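Local coordinates for CREG-like beta-barrel domain-containing protein (PDB 3DNH) that is of unknown function but has a CREG-like beta-barrel related to FMN-binding pyridoxamine 5'-phosphate oxidases, and may bind a flavin, at residues 64-76 with 138-150. Numbering follows the deposited sequence.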
ATOM      1  N   GLU A  64     -17.792  -7.719   2.462  1.00 41.87           N
ATOM      2  CA  GLU A  64     -19.116  -8.313   2.523  1.00 41.07           C
ATOM      3  C   GLU A  64     -19.896  -7.790   3.769  1.00 41.15           C
ATOM      4  O   GLU A  64     -19.278  -7.245   4.691  1.00 41.34           O
ATOM      5  CB  GLU A  64     -18.982  -9.842   2.498  1.00 39.56           C
ATOM      6  CG  GLU A  64     -18.050 -10.315   1.342  1.00 39.44           C
ATOM      7  CD  GLU A  64     -17.952 -11.837   1.241  1.00 42.98           C
ATOM      8  OE1 GLU A  64     -17.950 -12.348   0.094  1.00 43.58           O
ATOM      9  OE2 GLU A  64     -17.892 -12.503   2.312  1.00 39.51           O
ATOM     10  N   PRO A  65     -21.242  -7.916   3.776  1.00 40.53           N
ATOM     11  CA  PRO A  65     -22.080  -7.386   4.879  1.00 40.41           C
ATOM     12  C   PRO A  65     -21.562  -7.702   6.289  1.00 39.89           C
ATOM     13  O   PRO A  65     -21.607  -6.839   7.128  1.00 40.56           O
ATOM     14  CB  PRO A  65     -23.428  -8.043   4.629  1.00 39.57           C
ATOM     15  CG  PRO A  65     -23.467  -8.177   3.128  1.00 40.59           C
ATOM     16  CD  PRO A  65     -22.076  -8.505   2.714  1.00 40.41           C
ATOM     17  N   ASP A  66     -21.036  -8.905   6.531  1.00 40.36           N
ATOM     18  CA  ASP A  66     -20.464  -9.274   7.844  1.00 40.96           C
ATOM     19  C   ASP A  66     -19.035  -8.727   8.105  1.00 41.65           C
ATOM     20  O   ASP A  66     -18.410  -9.095   9.104  1.00 43.12           O
ATOM     21  CB  ASP A  66     -20.500 -10.804   8.070  1.00 39.69           C
ATOM     22  CG  ASP A  66     -19.521 -11.546   7.180  1.00 40.09           C
ATOM     23  OD1 ASP A  66     -19.425 -12.768   7.267  1.00 40.33           O
ATOM     24  OD2 ASP A  66     -18.854 -10.893   6.365  1.00 36.40           O
ATOM     25  N   GLY A  67     -18.527  -7.912   7.187  1.00 42.72           N
ATOM     26  CA  GLY A  67     -17.213  -7.284   7.307  1.00 44.04           C
ATOM     27  C   GLY A  67     -16.057  -8.038   6.679  1.00 44.29           C
ATOM     28  O   GLY A  67     -14.919  -7.562   6.751  1.00 45.96           O
ATOM     29  N   THR A  68     -16.344  -9.180   6.035  1.00 42.92           N
ATOM     30  CA  THR A  68     -15.320 -10.041   5.435  1.00 40.94           C
ATOM     31  C   THR A  68     -14.709  -9.410   4.174  1.00 40.64           C
ATOM     32  O   THR A  68     -15.446  -9.126   3.214  1.00 39.14           O
ATOM     33  CB  THR A  68     -15.870 -11.437   5.052  1.00 40.87           C
ATOM     34  OG1 THR A  68     -16.371 -12.112   6.211  1.00 40.45           O
ATOM     35  CG2 THR A  68     -14.760 -12.285   4.460  1.00 39.21           C
ATOM     36  N   PRO A  69     -13.370  -9.202   4.171  1.00 40.41           N
ATOM     37  CA  PRO A  69     -12.739  -8.679   2.975  1.00 41.38           C
ATOM     38  C   PRO A  69     -12.672  -9.705   1.854  1.00 41.41           C
ATOM     39  O   PRO A  69     -12.492 -10.907   2.098  1.00 40.86           O
ATOM     40  CB  PRO A  69     -11.321  -8.314   3.435  1.00 41.94           C
ATOM     41  CG  PRO A  69     -11.301  -8.428   4.887  1.00 41.43           C
ATOM     42  CD  PRO A  69     -12.369  -9.442   5.223  1.00 40.36           C
ATOM     43  N   PHE A  70     -12.804  -9.221   0.610  1.00 40.81           N
ATOM     44  CA  PHE A  70     -12.656 -10.120  -0.532  1.00 39.59           C
ATOM     45  C   PHE A  70     -11.925  -9.352  -1.611  1.00 39.37           C
ATOM     46  O   PHE A  70     -11.843  -8.120  -1.589  1.00 38.92           O
ATOM     47  CB  PHE A  70     -14.022 -10.717  -1.001  1.00 38.61           C
ATOM     48  CG  PHE A  70     -14.896  -9.758  -1.809  1.00 38.40           C
ATOM     49  CD1 PHE A  70     -14.835  -9.737  -3.208  1.00 39.53           C
ATOM     50  CD2 PHE A  70     -15.802  -8.900  -1.173  1.00 37.81           C
ATOM     51  CE1 PHE A  70     -15.682  -8.866  -3.960  1.00 40.30           C
ATOM     52  CE2 PHE A  70     -16.617  -8.036  -1.895  1.00 39.43           C
ATOM     53  CZ  PHE A  70     -16.550  -8.017  -3.302  1.00 40.88           C
ATOM     54  N   PHE A  71     -11.395 -10.079  -2.568  1.00 39.54           N
ATOM     55  CA  PHE A  71     -10.604  -9.445  -3.594  1.00 39.34           C
ATOM     56  C   PHE A  71     -10.529 -10.362  -4.829  1.00 38.68           C
ATOM     57  O   PHE A  71     -10.914 -11.545  -4.783  1.00 38.42           O
ATOM     58  CB  PHE A  71      -9.206  -9.071  -3.058  1.00 39.39           C
ATOM     59  CG  PHE A  71      -8.402 -10.248  -2.573  1.00 40.13           C
ATOM     60  CD1 PHE A  71      -7.547 -10.933  -3.442  1.00 37.66           C
ATOM     61  CD2 PHE A  71      -8.476 -10.660  -1.243  1.00 40.27           C
ATOM     62  CE1 PHE A  71      -6.787 -12.040  -2.990  1.00 40.43           C
ATOM     63  CE2 PHE A  71      -7.730 -11.746  -0.779  1.00 39.29           C
ATOM     64  CZ  PHE A  71      -6.872 -12.440  -1.663  1.00 42.12           C
ATOM     65  N   PHE A  72     -10.043  -9.755  -5.905  1.00 38.05           N
ATOM     66  CA  PHE A  72      -9.913 -10.412  -7.177  0.50 38.37           C
ATOM     67  C   PHE A  72      -8.448 -10.450  -7.553  1.00 38.87           C
ATOM     68  O   PHE A  72      -7.683  -9.534  -7.195  1.00 38.01           O
ATOM     69  CB  PHE A  72     -10.719  -9.648  -8.238  0.50 38.34           C
ATOM     70  CG  PHE A  72     -10.063  -9.600  -9.576  0.50 37.72           C
ATOM     71  CD1 PHE A  72     -10.200 -10.653 -10.475  0.50 36.50           C
ATOM     72  CD2 PHE A  72      -9.304  -8.486  -9.949  0.50 38.31           C
ATOM     73  CE1 PHE A  72      -9.584 -10.595 -11.732  0.50 37.53           C
ATOM     74  CE2 PHE A  72      -8.680  -8.426 -11.209  0.50 36.98           C
ATOM     75  CZ  PHE A  72      -8.818  -9.482 -12.092  0.50 36.69           C
ATOM     76  N   ALA A  73      -8.075 -11.498  -8.289  1.00 38.29           N
ATOM     77  CA  ALA A  73      -6.734 -11.602  -8.854  1.00 38.96           C
ATOM     78  C   ALA A  73      -6.874 -12.203 -10.246  1.00 39.61           C
ATOM     79  O   ALA A  73      -7.624 -13.161 -10.412  1.00 40.47           O
ATOM     80  CB  ALA A  73      -5.841 -12.481  -8.015  1.00 38.39           C
ATOM     81  N   ALA A  74      -6.186 -11.632 -11.235  1.00 39.98           N
ATOM     82  CA  ALA A  74      -6.103 -12.265 -12.566  1.00 41.01           C
ATOM     83  C   ALA A  74      -5.430 -13.630 -12.393  1.00 41.50           C
ATOM     84  O   ALA A  74      -4.464 -13.728 -11.647  1.00 42.57           O
ATOM     85  CB  ALA A  74      -5.300 -11.394 -13.500  1.00 40.44           C
ATOM     86  N   GLY A  75      -5.927 -14.674 -13.063  1.00 41.80           N
ATOM     87  CA  GLY A  75      -5.372 -16.032 -12.895  1.00 41.25           C
ATOM     88  C   GLY A  75      -3.923 -16.237 -13.330  1.00 41.94           C
ATOM     89  O   GLY A  75      -3.189 -17.072 -12.767  1.00 41.43           O
ATOM     90  N   LEU A  76      -3.488 -15.492 -14.341  1.00 41.99           N
ATOM     91  CA  LEU A  76      -2.127 -15.693 -14.858  1.00 43.68           C
ATOM     92  C   LEU A  76      -1.045 -14.884 -14.098  1.00 43.63           C
ATOM     93  O   LEU A  76      -0.016 -14.539 -14.652  1.00 44.67           O
ATOM     94  CB  LEU A  76      -2.101 -15.447 -16.377  1.00 44.01           C
ATOM     95  CG  LEU A  76      -3.154 -16.190 -17.221  1.00 46.05           C
ATOM     96  CD1 LEU A  76      -2.816 -16.109 -18.730  1.00 49.35           C
ATOM     97  CD2 LEU A  76      -3.343 -17.677 -16.800  1.00 48.89           C
ATOM     98  N   TYR A 138     -11.633  -4.966 -16.552  1.00 46.11           N
ATOM     99  CA  TYR A 138     -10.635  -6.018 -16.280  1.00 45.99           C
ATOM    100  C   TYR A 138     -11.150  -7.306 -15.628  1.00 46.23           C
ATOM    101  O   TYR A 138     -10.439  -8.302 -15.606  1.00 47.04           O
ATOM    102  CB  TYR A 138      -9.406  -5.489 -15.542  1.00 45.39           C
ATOM    103  CG  TYR A 138      -9.669  -4.872 -14.186  1.00 46.29           C
ATOM    104  CD1 TYR A 138      -9.892  -5.674 -13.054  1.00 46.59           C
ATOM    105  CD2 TYR A 138      -9.657  -3.473 -14.019  1.00 47.90           C
ATOM    106  CE1 TYR A 138     -10.131  -5.120 -11.806  1.00 45.30           C
ATOM    107  CE2 TYR A 138      -9.886  -2.904 -12.768  1.00 45.08           C
ATOM    108  CZ  TYR A 138     -10.117  -3.727 -11.668  1.00 45.87           C
ATOM    109  OH  TYR A 138     -10.347  -3.162 -10.435  1.00 41.33           O
ATOM    110  N   LEU A 139     -12.363  -7.279 -15.067  1.00 46.65           N
ATOM    111  CA  LEU A 139     -13.048  -8.511 -14.648  1.00 46.13           C
ATOM    112  C   LEU A 139     -13.615  -9.228 -15.886  1.00 46.60           C
ATOM    113  O   LEU A 139     -13.771 -10.443 -15.881  1.00 46.98           O
ATOM    114  CB  LEU A 139     -14.173  -8.229 -13.644  1.00 45.65           C
ATOM    115  CG  LEU A 139     -13.861  -7.545 -12.309  1.00 44.77           C
ATOM    116  CD1 LEU A 139     -15.148  -7.305 -11.481  1.00 43.62           C
ATOM    117  CD2 LEU A 139     -12.889  -8.393 -11.542  1.00 44.94           C
ATOM    118  N   SER A 140     -13.924  -8.472 -16.944  1.00 46.62           N
ATOM    119  CA  SER A 140     -14.419  -9.056 -18.198  1.00 46.51           C
ATOM    120  C   SER A 140     -13.278  -9.700 -18.993  1.00 46.44           C
ATOM    121  O   SER A 140     -13.466 -10.127 -20.135  1.00 45.70           O
ATOM    122  CB  SER A 140     -15.149  -8.007 -19.064  1.00 46.73           C
ATOM    123  OG  SER A 140     -16.479  -7.775 -18.620  1.00 45.66           O
ATOM    124  N   LEU A 141     -12.097  -9.764 -18.384  1.00 46.67           N
ATOM    125  CA  LEU A 141     -10.946 -10.396 -19.029  1.00 47.11           C
ATOM    126  C   LEU A 141     -10.828 -11.859 -18.597  1.00 47.01           C
ATOM    127  O   LEU A 141     -11.253 -12.195 -17.499  1.00 47.26           O
ATOM    128  CB  LEU A 141      -9.660  -9.614 -18.713  1.00 47.38           C
ATOM    129  CG  LEU A 141      -9.512  -8.288 -19.492  1.00 48.22           C
ATOM    130  CD1 LEU A 141      -8.454  -7.347 -18.871  1.00 48.29           C
ATOM    131  CD2 LEU A 141      -9.244  -8.546 -20.977  1.00 46.80           C
ATOM    132  N   PRO A 142     -10.270 -12.734 -19.458  1.00 46.85           N
ATOM    133  CA  PRO A 142     -10.038 -14.145 -19.103  1.00 47.11           C
ATOM    134  C   PRO A 142      -9.448 -14.431 -17.700  1.00 46.98           C
ATOM    135  O   PRO A 142      -8.738 -13.607 -17.145  1.00 46.95           O
ATOM    136  CB  PRO A 142      -9.081 -14.628 -20.219  1.00 47.08           C
ATOM    137  CG  PRO A 142      -9.556 -13.852 -21.421  1.00 46.63           C
ATOM    138  CD  PRO A 142      -9.862 -12.463 -20.855  1.00 47.39           C
ATOM    139  N   ASP A 143      -9.810 -15.601 -17.158  1.00 47.12           N
ATOM    140  CA  ASP A 143      -9.325 -16.189 -15.892  1.00 46.88           C
ATOM    141  C   ASP A 143      -9.414 -15.330 -14.628  1.00 45.67           C
ATOM    142  O   ASP A 143      -8.581 -15.448 -13.750  1.00 45.12           O
ATOM    143  CB  ASP A 143      -7.936 -16.846 -16.036  1.00 47.97           C
ATOM    144  CG  ASP A 143      -7.682 -17.947 -14.958  1.00 51.71           C
ATOM    145  OD1 ASP A 143      -8.480 -18.053 -13.982  1.00 56.09           O
ATOM    146  OD2 ASP A 143      -6.694 -18.714 -15.072  1.00 53.23           O
ATOM    147  N   THR A 144     -10.448 -14.502 -14.518  1.00 45.38           N
ATOM    148  CA  THR A 144     -10.643 -13.703 -13.302  1.00 44.64           C
ATOM    149  C   THR A 144     -10.856 -14.685 -12.135  1.00 43.67           C
ATOM    150  O   THR A 144     -11.620 -15.646 -12.268  1.00 42.32           O
ATOM    151  CB  THR A 144     -11.821 -12.649 -13.429  1.00 45.28           C
ATOM    152  OG1 THR A 144     -13.111 -13.271 -13.293  1.00 50.55           O
ATOM    153  CG2 THR A 144     -11.799 -11.920 -14.739  1.00 43.67           C
ATOM    154  N   ARG A 145     -10.143 -14.470 -11.027  1.00 42.84           N
ATOM    155  CA  ARG A 145     -10.268 -15.301  -9.801  1.00 41.55           C
ATOM    156  C   ARG A 145     -10.708 -14.461  -8.600  1.00 41.15           C
ATOM    157  O   ARG A 145     -10.227 -13.359  -8.396  1.00 39.56           O
ATOM    158  CB  ARG A 145      -8.963 -16.020  -9.470  1.00 41.33           C
ATOM    159  CG  ARG A 145      -8.589 -17.090 -10.487  1.00 42.76           C
ATOM    160  CD  ARG A 145      -7.554 -18.048  -9.974  1.00 41.74           C
ATOM    161  NE  ARG A 145      -7.129 -18.904 -11.077  1.00 43.71           N
ATOM    162  CZ  ARG A 145      -5.997 -19.599 -11.096  1.00 44.78           C
ATOM    163  NH1 ARG A 145      -5.172 -19.566 -10.055  1.00 44.95           N
ATOM    164  NH2 ARG A 145      -5.695 -20.328 -12.160  1.00 44.32           N
ATOM    165  N   LEU A 146     -11.602 -15.015  -7.801  1.00 40.42           N
ATOM    166  CA  LEU A 146     -12.239 -14.287  -6.716  1.00 40.95           C
ATOM    167  C   LEU A 146     -11.963 -14.992  -5.376  1.00 40.06           C
ATOM    168  O   LEU A 146     -12.175 -16.193  -5.257  1.00 38.91           O
ATOM    169  CB  LEU A 146     -13.715 -14.311  -7.008  1.00 42.20           C
ATOM    170  CG  LEU A 146     -14.634 -13.178  -6.619  1.00 46.50           C
ATOM    171  CD1 LEU A 146     -13.895 -11.924  -6.170  1.00 49.12           C
ATOM    172  CD2 LEU A 146     -15.519 -12.943  -7.854  1.00 48.62           C
ATOM    173  N   TYR A 147     -11.520 -14.249  -4.368  1.00 39.79           N
ATOM    174  CA  TYR A 147     -11.111 -14.864  -3.078  1.00 40.16           C
ATOM    175  C   TYR A 147     -11.679 -14.094  -1.910  1.00 40.01           C
ATOM    176  O   TYR A 147     -11.772 -12.909  -1.994  1.00 39.76           O
ATOM    177  CB  TYR A 147      -9.612 -14.753  -2.914  1.00 39.53           C
ATOM    178  CG  TYR A 147      -8.781 -15.272  -4.046  1.00 40.63           C
ATOM    179  CD1 TYR A 147      -8.190 -16.538  -3.981  1.00 39.84           C
ATOM    180  CD2 TYR A 147      -8.505 -14.458  -5.145  1.00 40.60           C
ATOM    181  CE1 TYR A 147      -7.370 -17.004  -5.020  1.00 40.06           C
ATOM    182  CE2 TYR A 147      -7.741 -14.901  -6.157  1.00 39.43           C
ATOM    183  CZ  TYR A 147      -7.164 -16.170  -6.098  1.00 39.67           C
ATOM    184  OH  TYR A 147      -6.384 -16.554  -7.131  1.00 42.40           O
ATOM    185  N   ARG A 148     -12.007 -14.749  -0.795  1.00 39.59           N
ATOM    186  CA  ARG A 148     -12.209 -13.964   0.426  1.00 39.78           C
ATOM    187  C   ARG A 148     -11.184 -14.346   1.488  1.00 39.11           C
ATOM    188  O   ARG A 148     -10.655 -15.481   1.512  1.00 39.10           O
ATOM    189  CB  ARG A 148     -13.684 -13.989   0.936  1.00 40.31           C
ATOM    190  CG  ARG A 148     -14.193 -15.353   1.219  1.00 39.82           C
ATOM    191  CD  ARG A 148     -15.550 -15.361   1.956  1.00 38.92           C
ATOM    192  NE  ARG A 148     -16.662 -14.927   1.132  1.00 37.29           N
ATOM    193  CZ  ARG A 148     -17.426 -15.735   0.386  1.00 39.59           C
ATOM    194  NH1 ARG A 148     -17.206 -17.047   0.317  1.00 36.29           N
ATOM    195  NH2 ARG A 148     -18.409 -15.219  -0.326  1.00 38.02           N
ATOM    196  N   LEU A 149     -10.862 -13.367   2.317  1.00 38.46           N
ATOM    197  CA  LEU A 149      -9.916 -13.566   3.386  1.00 39.22           C
ATOM    198  C   LEU A 149     -10.626 -14.293   4.512  1.00 39.28           C
ATOM    199  O   LEU A 149     -11.675 -13.836   4.986  1.00 40.23           O
ATOM    200  CB  LEU A 149      -9.337 -12.221   3.868  1.00 38.32           C
ATOM    201  CG  LEU A 149      -8.410 -12.330   5.084  1.00 40.43           C
ATOM    202  CD1 LEU A 149      -7.190 -13.198   4.823  1.00 40.13           C
ATOM    203  CD2 LEU A 149      -8.007 -10.931   5.536  1.00 39.88           C
ATOM    204  N   ARG A 150     -10.065 -15.432   4.913  1.00 38.60           N
ATOM    205  CA  ARG A 150     -10.441 -16.052   6.164  1.00 38.77           C
ATOM    206  C   ARG A 150      -9.463 -15.546   7.217  1.00 38.33           C
ATOM    207  O   ARG A 150      -8.331 -16.000   7.262  1.00 38.32           O
ATOM    208  CB  ARG A 150     -10.325 -17.570   6.062  1.00 38.13           C
ATOM    209  CG  ARG A 150     -11.081 -18.282   7.152  1.00 37.78           C
ATOM    210  CD  ARG A 150     -10.772 -19.767   7.266  1.00 38.22           C
ATOM    211  NE  ARG A 150     -10.420 -20.430   6.008  1.00 37.75           N
ATOM    212  CZ  ARG A 150      -9.809 -21.611   5.937  1.00 37.04           C
ATOM    213  NH1 ARG A 150      -9.487 -22.255   7.041  1.00 39.09           N
ATOM    214  NH2 ARG A 150      -9.512 -22.163   4.766  1.00 37.72           N
TER
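Two neighbouring antiparallel strands of the split-barrel fold, 69-74 and 144-150, pair here from Phe70 with Arg148 to Ala74 with Thr144. Phe71 and Tyr147 form a hydrogen-bonded pair, with Tyr147 N 2.8 Å from Phe71 O and Phe71 N 2.9 Å from Tyr147 O. Their rings are nearly parallel, with planes at 19°, but offset so that they hardly overlap. Tyr147 CB makes a CH-pi contact over one face of the Phe71 ring. Tyr147 CE2 also packs on Ala73 CB at 3.6 Å.

Phe70, Phe72 and Leu146 lie on the other face of the sheet. In the Phe72 conformer given here, one of two, Leu139 CD2 covers one face of the ring and Tyr138 CD1 approaches Phe72 CE2. Leu146 CD1 meets the edge of the Phe70 ring.

Near the 64-67 turn, Arg148 forms a two-pronged salt bridge to the Glu64 carboxylate through NE and NH2. Its NH2 is 2.9 Å from OE1 of Glu64, on the syn lone pair, and also salt-bridged to Glu120, while its NE is 3.0 Å from Glu64 OE2. A bend at chi3 (71°) turns the guanidinium to Glu64.

Helix 78-85 packs on Phe71 and Tyr147, and helix 121-131 on Leu139 and Leu146. Tyr138 touches Leu102 of the second subunit, and its OH bonds Asp100 of that subunit, while strands 54-63 and 106-115 flank the pair.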